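PDB 3MYV: SusD superfamily protein from Bacteroides vulgatus, which probably binds polysaccharide at the outer membrane, as a SusD-family partner in glycan capture and uptake. Local coordinates for residues C120-T125 with Q162-I167. Residues are numbered along the deposited sequence; the frame is centred on the assembly and turned at random.
Sequences CQFDLT and QAYDFI
Two antiparallel helices of the TPR-like helical scaffold of the SusD family, 103-128 and 160-177, pack here through Thr125 on Ala163 and through Ile167 against Gln121 and Phe122. The short segments' axes run at 160° and approach to 9.9 Å, an ordinary antiparallel packing. At this point the short side chain of Ala163 leaves room for Thr125 OG1 and CG2. The hydroxyl OG1 of Thr125 rests on Ala163 CB at 3.4 Å, yet its hydrogen bond turns back to its own helix: it donates to Gln121 O at 2.6 Å, from above the carbonyl plane, while Thr125 N reaches the same oxygen from the opposite face. A chi1 of -54° turns OG1 back to Gln121 O and leaves methyl CG2 anti to the backbone N, pointing to Tyr164 CE2, 3.9 Å away. Replacing this threonine by an alanine would probably leave Gln121 O with the backbone N-H alone and open a gap beside Ala163 CB and Tyr164 CE2.

The CG1-CD1 arm of the beta-branched Ile167 reaches helix 103-128, with CD1 3.6 Å from Phe122 N and also touching Phe122 CB. Its CG1 meets Gln121 CB at 4.0 Å, the two side chains crossing at about a right angle. Gln121 thus lends its aliphatic part to the interface, while its amide bonds to Ile145 N and Pro143 O in the connection between the helices. On the flank, Tyr164 brings OH to the edge of the Phe122 ring, 3.5 Å from CE1, near the ring plane. Helix 189-202 covers this side, where Tyr202 meets Phe122 edge-to-face and Ile199 touches both Phe122 and Ile167. The two helices are therefore joined by apolar packing, and pairing the Thr125 hydroxyl within its own helix probably offsets the cost of burying it.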
loop_
_atom_site.group_PDB
_atom_site.type_symbol
_atom_site.label_atom_id
_atom_site.label_comp_id
_atom_site.label_asym_id
_atom_site.label_seq_id
_atom_site.Cartn_x
_atom_site.Cartn_y
_atom_site.Cartn_z
ATOM N N CYS A 120 1.258 -4.527 9.184
ATOM C CA CYS A 120 1.731 -3.427 10.007
ATOM C C CYS A 120 3.254 -3.404 10.041
ATOM O O CYS A 120 3.892 -2.364 9.813
ATOM C CB CYS A 120 1.207 -3.566 11.427
ATOM S SG CYS A 120 -0.559 -3.198 11.568
ATOM N N GLN A 121 3.852 -4.549 10.325
ATOM C CA GLN A 121 5.322 -4.578 10.397
ATOM C C GLN A 121 5.951 -4.270 9.049
ATOM O O GLN A 121 7.019 -3.612 8.969
ATOM C CB GLN A 121 5.814 -5.898 10.971
ATOM C CG GLN A 121 7.321 -5.829 11.370
ATOM C CD GLN A 121 7.550 -5.006 12.633
ATOM O OE1 GLN A 121 6.979 -5.316 13.689
ATOM N NE2 GLN A 121 8.454 -4.000 12.553
ATOM N N PHE A 122 5.319 -4.735 7.968
ATOM C CA PHE A 122 5.826 -4.470 6.608
ATOM C C PHE A 122 5.834 -2.978 6.304
ATOM O O PHE A 122 6.838 -2.433 5.849
ATOM C CB PHE A 122 5.015 -5.253 5.561
ATOM C CG PHE A 122 5.332 -4.886 4.116
ATOM C CD1 PHE A 122 6.586 -5.138 3.575
ATOM C CD2 PHE A 122 4.357 -4.363 3.286
ATOM C CE1 PHE A 122 6.864 -4.821 2.240
ATOM C CE2 PHE A 122 4.625 -4.063 1.951
ATOM C CZ PHE A 122 5.889 -4.302 1.431
ATOM N N ASP A 123 4.722 -2.312 6.604
ATOM C CA ASP A 123 4.626 -0.875 6.407
ATOM C C ASP A 123 5.671 -0.110 7.228
ATOM O O ASP A 123 6.398 0.739 6.685
ATOM C CB ASP A 123 3.203 -0.407 6.692
ATOM C CG ASP A 123 2.228 -0.798 5.568
ATOM O OD1 ASP A 123 2.702 -1.040 4.431
ATOM O OD2 ASP A 123 1.001 -0.877 5.831
ATOM N N LEU A 124 5.822 -0.470 8.501
ATOM C CA LEU A 124 6.902 0.108 9.321
ATOM C C LEU A 124 8.280 -0.097 8.714
ATOM O O LEU A 124 9.131 0.800 8.791
ATOM C CB LEU A 124 6.896 -0.443 10.748
ATOM C CG LEU A 124 5.740 0.048 11.629
ATOM C CD1 LEU A 124 5.539 -0.876 12.868
ATOM C CD2 LEU A 124 5.925 1.517 12.044
ATOM N N THR A 125 8.491 -1.259 8.122
ATOM C CA THR A 125 9.775 -1.594 7.536
ATOM C C THR A 125 10.028 -0.756 6.289
ATOM O O THR A 125 11.129 -0.210 6.107
ATOM C CB THR A 125 9.871 -3.086 7.232
ATOM O OG1 THR A 125 9.580 -3.847 8.428
ATOM C CG2 THR A 125 11.248 -3.434 6.690
ATOM N N GLN A 162 15.902 -8.806 9.238
ATOM C CA GLN A 162 15.199 -9.470 10.357
ATOM C C GLN A 162 13.683 -9.295 10.304
ATOM O O GLN A 162 12.930 -10.244 10.594
ATOM C CB GLN A 162 15.720 -8.966 11.699
ATOM C CG GLN A 162 17.108 -9.530 12.033
ATOM C CD GLN A 162 17.771 -8.868 13.235
ATOM O OE1 GLN A 162 17.639 -7.661 13.479
ATOM N NE2 GLN A 162 18.486 -9.672 13.996
ATOM N N ALA A 163 13.232 -8.105 9.909
ATOM C CA ALA A 163 11.784 -7.843 9.792
ATOM C C ALA A 163 11.144 -8.671 8.673
ATOM O O ALA A 163 10.101 -9.310 8.870
ATOM C CB ALA A 163 11.542 -6.398 9.593
ATOM N N TYR A 164 11.777 -8.683 7.506
ATOM C CA TYR A 164 11.300 -9.541 6.403
ATOM C C TYR A 164 11.237 -11.024 6.756
ATOM O O TYR A 164 10.248 -11.714 6.422
ATOM C CB TYR A 164 12.138 -9.326 5.124
ATOM C CG TYR A 164 11.648 -8.176 4.249
ATOM C CD1 TYR A 164 10.670 -8.376 3.264
ATOM C CD2 TYR A 164 12.172 -6.888 4.398
ATOM C CE1 TYR A 164 10.220 -7.328 2.480
ATOM C CE2 TYR A 164 11.743 -5.841 3.601
ATOM C CZ TYR A 164 10.770 -6.070 2.643
ATOM O OH TYR A 164 10.383 -5.022 1.843
ATOM N N ASP A 165 12.277 -11.537 7.415
ATOM C CA ASP A 165 12.275 -12.939 7.837
ATOM C C ASP A 165 11.008 -13.255 8.647
ATOM O O ASP A 165 10.295 -14.229 8.370
ATOM C CB ASP A 165 13.530 -13.283 8.646
ATOM C CG ASP A 165 14.805 -13.298 7.801
ATOM O OD1 ASP A 165 14.751 -13.139 6.564
ATOM O OD2 ASP A 165 15.882 -13.470 8.391
ATOM N N PHE A 166 10.702 -12.388 9.605
ATOM C CA PHE A 166 9.525 -12.537 10.436
ATOM C C PHE A 166 8.204 -12.355 9.676
ATOM O O PHE A 166 7.265 -13.142 9.848
ATOM C CB PHE A 166 9.555 -11.527 11.600
ATOM C CG PHE A 166 8.244 -11.405 12.319
ATOM C CD1 PHE A 166 7.817 -12.416 13.165
ATOM C CD2 PHE A 166 7.457 -10.288 12.162
ATOM C CE1 PHE A 166 6.597 -12.339 13.811
ATOM C CE2 PHE A 166 6.236 -10.181 12.835
ATOM C CZ PHE A 166 5.814 -11.202 13.657
ATOM N N ILE A 167 8.120 -11.296 8.886
ATOM C CA ILE A 167 6.928 -10.992 8.105
ATOM C C ILE A 167 6.556 -12.156 7.175
ATOM O O ILE A 167 5.391 -12.573 7.102
ATOM C CB ILE A 167 7.135 -9.672 7.291
ATOM C CG1 ILE A 167 7.132 -8.462 8.226
ATOM C CG2 ILE A 167 6.064 -9.505 6.231
ATOM C CD1 ILE A 167 7.952 -7.234 7.665
#